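Local atomic coordinates of protein her-1 (Caenorhabditis elegans, PDB entry 1SZH), a protein that dictates male development in the worm, acting as a secreted signal that inhibits the function of TRA-2A and probably works directly in cell signalling during sex determination. Residues C125-C129 and F144-C148; C75-F79 and E91-K95. The protein carries 2 engineered substitutions. All blocks are in the same frame, centred on the assembly; numbering follows the deposited sequence.

Interaction 1. Residues C125-C129 and F144-C148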
ATOM      1  N   CYS A 125      15.955   1.211  -4.690  1.00 19.25           N
ATOM      2  CA  CYS A 125      15.909  -0.118  -4.080  1.00 20.55           C
ATOM      3  C   CYS A 125      14.444  -0.513  -3.826  1.00 19.49           C
ATOM      4  O   CYS A 125      14.044  -1.653  -4.036  1.00 18.49           O
ATOM      5  CB  CYS A 125      16.679  -0.114  -2.773  1.00 20.85           C
ATOM      6  SG  CYS A 125      16.742  -1.674  -1.924  1.00 31.41           S
ATOM      7  N   PHE A 126      13.640   0.446  -3.374  1.00 16.86           N
ATOM      8  CA  PHE A 126      12.224   0.196  -3.133  1.00 15.60           C
ATOM      9  C   PHE A 126      11.584  -0.273  -4.450  1.00 16.93           C
ATOM     10  O   PHE A 126      10.813  -1.236  -4.479  1.00 16.14           O
ATOM     11  CB  PHE A 126      11.567   1.515  -2.641  1.00 12.42           C
ATOM     12  CG  PHE A 126      10.040   1.499  -2.628  1.00 11.87           C
ATOM     13  CD1 PHE A 126       9.340   0.817  -1.634  1.00 14.52           C
ATOM     14  CD2 PHE A 126       9.323   2.181  -3.606  1.00 16.44           C
ATOM     15  CE1 PHE A 126       7.927   0.809  -1.613  1.00 14.53           C
ATOM     16  CE2 PHE A 126       7.897   2.192  -3.601  1.00 19.50           C
ATOM     17  CZ  PHE A 126       7.202   1.503  -2.609  1.00 16.24           C
ATOM     18  N   GLU A 127      11.905   0.410  -5.541  1.00 16.01           N
ATOM     19  CA  GLU A 127      11.331   0.039  -6.823  1.00 20.55           C
ATOM     20  C   GLU A 127      11.853  -1.330  -7.265  1.00 17.36           C
ATOM     21  O   GLU A 127      11.098  -2.127  -7.822  1.00 18.11           O
ATOM     22  CB  GLU A 127      11.636   1.113  -7.866  1.00 25.39           C
ATOM     23  CG  GLU A 127      10.853   2.428  -7.650  1.00 23.87           C
ATOM     24  CD  GLU A 127       9.400   2.365  -8.124  1.00 43.60           C
ATOM     25  OE1 GLU A 127       8.599   1.577  -7.565  1.00 37.80           O
ATOM     26  OE2 GLU A 127       9.051   3.113  -9.065  1.00 49.28           O
ATOM     27  N   LYS A 128      13.124  -1.599  -6.998  1.00 16.84           N
ATOM     28  CA  LYS A 128      13.692  -2.908  -7.375  1.00 17.69           C
ATOM     29  C   LYS A 128      13.009  -4.030  -6.580  1.00 21.21           C
ATOM     30  O   LYS A 128      12.713  -5.106  -7.099  1.00 19.27           O
ATOM     31  CB  LYS A 128      15.206  -2.900  -7.142  1.00 20.55           C
ATOM     32  CG  LYS A 128      15.925  -4.206  -7.511  1.00 27.33           C
ATOM     33  CD  LYS A 128      17.432  -3.956  -7.522  1.00 33.35           C
ATOM     34  CE  LYS A 128      18.192  -5.076  -8.207  1.00 40.95           C
ATOM     35  NZ  LYS A 128      19.636  -4.723  -8.295  1.00 38.47           N
ATOM     36  N   CYS A 129      12.765  -3.794  -5.298  1.00 17.17           N
ATOM     37  CA  CYS A 129      12.074  -4.762  -4.470  1.00 14.07           C
ATOM     38  C   CYS A 129      10.694  -5.053  -5.085  1.00 15.97           C
ATOM     39  O   CYS A 129      10.278  -6.205  -5.131  1.00 14.65           O
ATOM     40  CB  CYS A 129      11.933  -4.184  -3.046  1.00 16.00           C
ATOM     41  SG  CYS A 129      11.029  -5.152  -1.856  1.00 19.27           S
ATOM     42  N   PHE A 144      17.409  -6.505   1.695  1.00 33.46           N
ATOM     43  CA  PHE A 144      17.764  -5.565   0.636  1.00 29.24           C
ATOM     44  C   PHE A 144      19.216  -5.617   0.249  1.00 23.93           C
ATOM     45  O   PHE A 144      19.552  -5.399  -0.916  1.00 28.76           O
ATOM     46  CB  PHE A 144      17.414  -4.121   1.023  1.00 29.60           C
ATOM     47  CG  PHE A 144      15.982  -3.918   1.424  1.00 28.43           C
ATOM     48  CD1 PHE A 144      15.649  -3.749   2.770  1.00 29.60           C
ATOM     49  CD2 PHE A 144      14.959  -3.949   0.476  1.00 25.47           C
ATOM     50  CE1 PHE A 144      14.322  -3.578   3.170  1.00 26.47           C
ATOM     51  CE2 PHE A 144      13.620  -3.777   0.859  1.00 25.70           C
ATOM     52  CZ  PHE A 144      13.293  -3.607   2.213  1.00 27.40           C
ATOM     53  N   GLU A 145      20.078  -5.870   1.223  1.00 27.58           N
ATOM     54  CA  GLU A 145      21.516  -5.933   0.962  1.00 33.12           C
ATOM     55  C   GLU A 145      21.880  -6.970  -0.101  1.00 32.27           C
ATOM     56  O   GLU A 145      22.947  -6.887  -0.712  1.00 33.49           O
ATOM     57  CB  GLU A 145      22.278  -6.233   2.254  1.00 36.25           C
ATOM     58  CG  GLU A 145      22.078  -5.205   3.362  1.00 53.08           C
ATOM     59  CD  GLU A 145      20.909  -5.550   4.248  1.00 63.11           C
ATOM     60  OE1 GLU A 145      20.224  -6.604   4.020  1.00 70.94           O
ATOM     61  OE2 GLU A 145      20.613  -4.766   5.221  1.00 72.88           O
ATOM     62  N   GLU A 146      20.992  -7.932  -0.335  1.00 30.71           N
ATOM     63  CA  GLU A 146      21.253  -8.986  -1.324  1.00 28.41           C
ATOM     64  C   GLU A 146      20.912  -8.634  -2.762  1.00 29.45           C
ATOM     65  O   GLU A 146      21.402  -9.272  -3.691  1.00 36.17           O
ATOM     66  CB  GLU A 146      20.523 -10.275  -0.937  1.00 27.07           C
ATOM     67  CG  GLU A 146      21.046 -10.895   0.337  1.00 28.17           C
ATOM     68  CD  GLU A 146      20.612 -12.348   0.524  1.00 37.48           C
ATOM     69  OE1 GLU A 146      21.081 -13.223  -0.253  1.00 39.83           O
ATOM     70  OE2 GLU A 146      19.812 -12.614   1.448  1.00 40.67           O
ATOM     71  N   TYR A 147      20.069  -7.630  -2.972  1.00 33.28           N
ATOM     72  CA  TYR A 147      19.758  -7.280  -4.347  1.00 33.88           C
ATOM     73  C   TYR A 147      19.909  -5.794  -4.591  1.00 38.40           C
ATOM     74  O   TYR A 147      19.767  -5.318  -5.716  1.00 37.29           O
ATOM     75  CB  TYR A 147      18.369  -7.780  -4.730  1.00 34.53           C
ATOM     76  CG  TYR A 147      17.253  -7.286  -3.854  1.00 31.21           C
ATOM     77  CD1 TYR A 147      16.537  -6.140  -4.192  1.00 33.91           C
ATOM     78  CD2 TYR A 147      16.853  -8.016  -2.735  1.00 33.30           C
ATOM     79  CE1 TYR A 147      15.432  -5.743  -3.447  1.00 32.71           C
ATOM     80  CE2 TYR A 147      15.753  -7.627  -1.984  1.00 29.08           C
ATOM     81  CZ  TYR A 147      15.041  -6.492  -2.353  1.00 30.14           C
ATOM     82  OH  TYR A 147      13.909  -6.145  -1.667  1.00 28.28           O
ATOM     83  N   CYS A 148      20.194  -5.070  -3.514  1.00 38.59           N
ATOM     84  CA  CYS A 148      20.465  -3.641  -3.580  1.00 46.65           C
ATOM     85  C   CYS A 148      21.847  -3.594  -2.938  1.00 49.73           C
ATOM     86  O   CYS A 148      21.975  -3.701  -1.721  1.00 57.68           O
ATOM     87  CB  CYS A 148      19.469  -2.845  -2.738  1.00 37.58           C
ATOM     88  SG  CYS A 148      17.770  -3.007  -3.350  1.00 32.92           S
TER

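Interaction 2. Residues C75-F79 and E91-K95. With ACT (acetate ion), chain C.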
ATOM      1  N   CYS A  75       8.317  -3.714   0.987  1.00 14.97           N
ATOM      2  CA  CYS A  75       9.477  -3.029   0.409  1.00 14.43           C
ATOM      3  C   CYS A  75       9.776  -1.702   1.103  1.00 17.72           C
ATOM      4  O   CYS A  75      10.887  -1.163   1.046  1.00 16.55           O
ATOM      5  CB  CYS A  75       9.234  -2.785  -1.077  1.00 14.70           C
ATOM      6  SG  CYS A  75       8.971  -4.282  -2.045  1.00 18.22           S
ATOM      7  N   CYS A  76       8.767  -1.164   1.768  1.00 17.36           N
ATOM      8  CA  CYS A  76       8.911   0.111   2.456  1.00 17.85           C
ATOM      9  C   CYS A  76      10.012   0.129   3.525  1.00 19.04           C
ATOM     10  O   CYS A  76      10.539   1.195   3.850  1.00 17.43           O
ATOM     11  CB  CYS A  76       7.590   0.456   3.136  1.00 15.29           C
ATOM     12  SG  CYS A  76       6.237   0.854   2.044  1.00 20.03           S
ATOM     13  N   SER A  77      10.340  -1.036   4.074  1.00 18.68           N
ATOM     14  CA  SER A  77      11.341  -1.128   5.121  1.00 21.88           C
ATOM     15  C   SER A  77      12.683  -0.577   4.701  1.00 21.88           C
ATOM     16  O   SER A  77      13.480  -0.168   5.550  1.00 20.48           O
ATOM     17  CB  SER A  77      11.506  -2.585   5.564  1.00 26.20           C
ATOM     18  OG  SER A  77      10.303  -3.028   6.164  1.00 31.10           O
ATOM     19  N   VAL A  78      12.931  -0.529   3.397  1.00 18.19           N
ATOM     20  CA  VAL A  78      14.234  -0.042   2.952  1.00 21.82           C
ATOM     21  C   VAL A  78      14.515   1.411   3.300  1.00 22.89           C
ATOM     22  O   VAL A  78      15.662   1.805   3.451  1.00 21.96           O
ATOM     23  CB  VAL A  78      14.443  -0.221   1.434  1.00 22.15           C
ATOM     24  CG1 VAL A  78      13.676   0.818   0.631  1.00 24.41           C
ATOM     25  CG2 VAL A  78      15.926  -0.142   1.123  1.00 27.82           C
ATOM     26  N   PHE A  79      13.473   2.220   3.450  1.00 18.53           N
ATOM     27  CA  PHE A  79      13.692   3.628   3.735  1.00 15.31           C
ATOM     28  C   PHE A  79      14.261   3.903   5.108  1.00 20.70           C
ATOM     29  O   PHE A  79      14.882   4.945   5.320  1.00 24.46           O
ATOM     30  CB  PHE A  79      12.400   4.393   3.517  1.00 17.57           C
ATOM     31  CG  PHE A  79      11.973   4.419   2.091  1.00 14.92           C
ATOM     32  CD1 PHE A  79      10.829   3.717   1.685  1.00 15.09           C
ATOM     33  CD2 PHE A  79      12.743   5.081   1.135  1.00 17.40           C
ATOM     34  CE1 PHE A  79      10.465   3.687   0.341  1.00 13.59           C
ATOM     35  CE2 PHE A  79      12.388   5.060  -0.210  1.00 16.20           C
ATOM     36  CZ  PHE A  79      11.246   4.356  -0.611  1.00 16.11           C
ATOM     37  N   GLU A  91       9.687   5.736   5.897  1.00 14.22           N
ATOM     38  CA  GLU A  91       9.347   4.308   5.935  1.00 12.63           C
ATOM     39  C   GLU A  91       7.902   4.129   6.416  1.00 15.20           C
ATOM     40  O   GLU A  91       7.106   3.393   5.799  1.00 15.12           O
ATOM     41  CB  GLU A  91      10.294   3.547   6.873  1.00 16.68           C
ATOM     42  CG  GLU A  91       9.850   2.117   7.171  1.00 16.54           C
ATOM     43  CD  GLU A  91      10.829   1.372   8.043  1.00 23.45           C
ATOM     44  OE1 GLU A  91      11.825   1.988   8.471  1.00 23.37           O
ATOM     45  OE2 GLU A  91      10.600   0.170   8.295  1.00 22.98           O
ATOM     46  N   ASN A  92       7.553   4.825   7.497  1.00 14.54           N
ATOM     47  CA  ASN A  92       6.198   4.723   8.046  1.00 15.32           C
ATOM     48  C   ASN A  92       5.140   5.304   7.112  1.00 14.18           C
ATOM     49  O   ASN A  92       4.052   4.735   6.998  1.00 16.66           O
ATOM     50  CB  ASN A  92       6.132   5.382   9.426  1.00 18.38           C
ATOM     51  CG  ASN A  92       6.904   4.590  10.474  1.00 29.53           C
ATOM     52  OD1 ASN A  92       7.023   3.364  10.374  1.00 30.70           O
ATOM     53  ND2 ASN A  92       7.415   5.278  11.489  1.00 31.80           N
ATOM     54  N   ARG A  93       5.463   6.411   6.445  1.00 14.28           N
ATOM     55  CA  ARG A  93       4.559   7.046   5.495  1.00 14.38           C
ATOM     56  C   ARG A  93       4.327   6.030   4.369  1.00 14.67           C
ATOM     57  O   ARG A  93       3.199   5.810   3.941  1.00 14.86           O
ATOM     58  CB  ARG A  93       5.210   8.328   4.955  1.00 16.76           C
ATOM     59  CG  ARG A  93       4.717   8.848   3.589  1.00 24.27           C
ATOM     60  CD  ARG A  93       3.485   9.727   3.665  1.00 32.01           C
ATOM     61  NE  ARG A  93       3.585  10.878   4.567  1.00 23.13           N
ATOM     62  CZ  ARG A  93       3.932  12.123   4.219  1.00 24.97           C
ATOM     63  NH1 ARG A  93       4.250  12.433   2.971  1.00 24.52           N
ATOM     64  NH2 ARG A  93       3.881  13.091   5.131  1.00 23.32           N
ATOM     65  N   CYS A  94       5.411   5.415   3.893  1.00 13.52           N
ATOM     66  CA  CYS A  94       5.310   4.417   2.825  1.00 13.48           C
ATOM     67  C   CYS A  94       4.424   3.245   3.266  1.00 13.96           C
ATOM     68  O   CYS A  94       3.519   2.838   2.538  1.00 13.11           O
ATOM     69  CB  CYS A  94       6.728   3.932   2.491  1.00 13.09           C
ATOM     70  SG  CYS A  94       6.894   2.771   1.120  1.00 17.23           S
ATOM     71  N   LYS A  95       4.655   2.721   4.467  1.00 12.74           N
ATOM     72  CA  LYS A  95       3.852   1.583   4.917  1.00 13.80           C
ATOM     73  C   LYS A  95       2.370   1.942   4.972  1.00 14.33           C
ATOM     74  O   LYS A  95       1.511   1.125   4.591  1.00 16.12           O
ATOM     75  CB  LYS A  95       4.328   1.097   6.279  1.00 18.17           C
ATOM     76  CG  LYS A  95       5.711   0.457   6.249  1.00 21.47           C
ATOM     77  CD  LYS A  95       6.152   0.040   7.654  1.00 22.68           C
ATOM     78  CE  LYS A  95       7.456  -0.750   7.608  1.00 25.49           C
ATOM     79  NZ  LYS A  95       7.869  -1.095   9.004  1.00 32.62           N
TER
HETATM   80  C   ACT C 315       3.678  11.767   8.139  1.00 33.06           C
HETATM   81  O   ACT C 315       3.126  10.809   7.424  1.00 37.36           O
HETATM   82  OXT ACT C 315       4.661  11.633   8.952  1.00 36.34           O
HETATM   83  CH3 ACT C 315       3.205  13.178   8.057  1.00 33.29           C
HETATM   84  O   HOH W   1       9.725  -3.228   8.935  1.00 38.54           O

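Interaction 1. Residues C125-C129 and F144-C148
Cys125, on helix 120-134, is joined by a disulfide to Cys148 in the loop that follows the helix, with SG to SG at 2.2 Å and a torsion of 95° about the S-S bond. The Cys125 sulfur stands anti to its own backbone nitrogen, and there it also meets the Phe144 ring obliquely, Cys125 SG lying 3.8 Å from Phe144 CD2. One helical turn on, the sulfur of Cys129 lies at the edge of that same ring, close to its plane, with SG 4.0 Å from Phe144 CE2.

Tyr147 carries most of the loop's packing on the helix. Its chi1 of 57° sets CG between the backbone nitrogen and the carbonyl carbon, and the ring reaches across this turn of the helix until CE1 is 3.6 Å from Cys129 CA and the hydroxyl OH reaches 3.1 Å from Cys129 SG. Replacing this tyrosine with an alanine would probably open a gap beside Cys129 and leave the aliphatic part of Lys128 without the ring edge it rests on.

This buried side, made of sulfurs and rings, is packed closely; the Lys128 side faces solvent. The Lys128 chain is extended and passes Tyr147 in the opposite direction, its CG at the ring edge 3.9 Å from Tyr147 CD1. It ends in a hydrogen bond from NZ to the Tyr147 carbonyl O, 2.6 Å long, with the donor nearly in line with the C=O bond (169°).

Within the loop, Phe144 O accepts from the backbone N of both Tyr147 and Cys148, which helps fix the turn that presents Cys148. The chemistry is thus one covalent tie backed by sulfur-aromatic contacts, as suits a secreted protein, with a single charged hydrogen bond at the exposed rim.

Interaction 2. Residues C75-F79 and E91-K95
A disulfide between a 3-10 segment and an alpha helix is the core of this contact: Cys76, in the segment 75-79, is bonded to Cys94 on helix 85-97, SG to SG at 2.2 Å with a torsion of -72° about the S-S bond. The two sulfurs leave their backbones differently, that of Cys76 anti to its carbonyl carbon and that of Cys94 anti to its nitrogen, and they meet between the two segments.

On the buried side the Phe79 ring turns its edge to the bridge, CE1 lying 3.8 Å from Cys94 SG in a sulfur-aromatic contact. Val78 CG1 sits over the centre of one face of this ring. Ile112 of helix 105-115 touches both Phe79 and Cys94 and encloses this side further.

Away from that core, the extended side chain of Glu91 passes over Cys76 and Ser77, with CG 3.5 Å from Cys76 O. One turn later on the same helix, Lys95 lays its CG 3.6 Å from Cys76 CB and carries NZ to a salt bridge with Glu91 OE2 at 3.1 Å. Lys95 NZ meets that oxygen on its anti side, 32° out of the carboxylate plane. A water bridges the segments here, 2.8 Å from both Ser77 OG and Lys95 NZ, accepting from the lysine.

On another side of the helix, Arg93 NE donates a nearly straight hydrogen bond (167°) to an acetate, probably from the crystallisation liquor, which Arg89 also binds. Disulfide pinning of a 3-10 segment to a helix fits HER-1, a disulfide-rich helical fold with an extended 3-10 helix.

Overall arrangement
Along the chain interaction 2 closes before interaction 1 opens, and their centres lie about 12 Å apart on the same side of the chain's centre. A third disulfide, Cys75 to Cys129, joins them directly, tying the 3-10 segment 75-79 to helix 120-134. Beside it Phe126 packs on Phe79, their ring planes at about 40°, and Phe144 and Cys125 close on Val78. The segment 75-79 is therefore held from two directions, by helix 85-97 and by helix 120-134, which in turn carries the loop 144-148. Three disulfides thus link all four segments into one cross-braced unit of this secreted protein, which has helices but no strands.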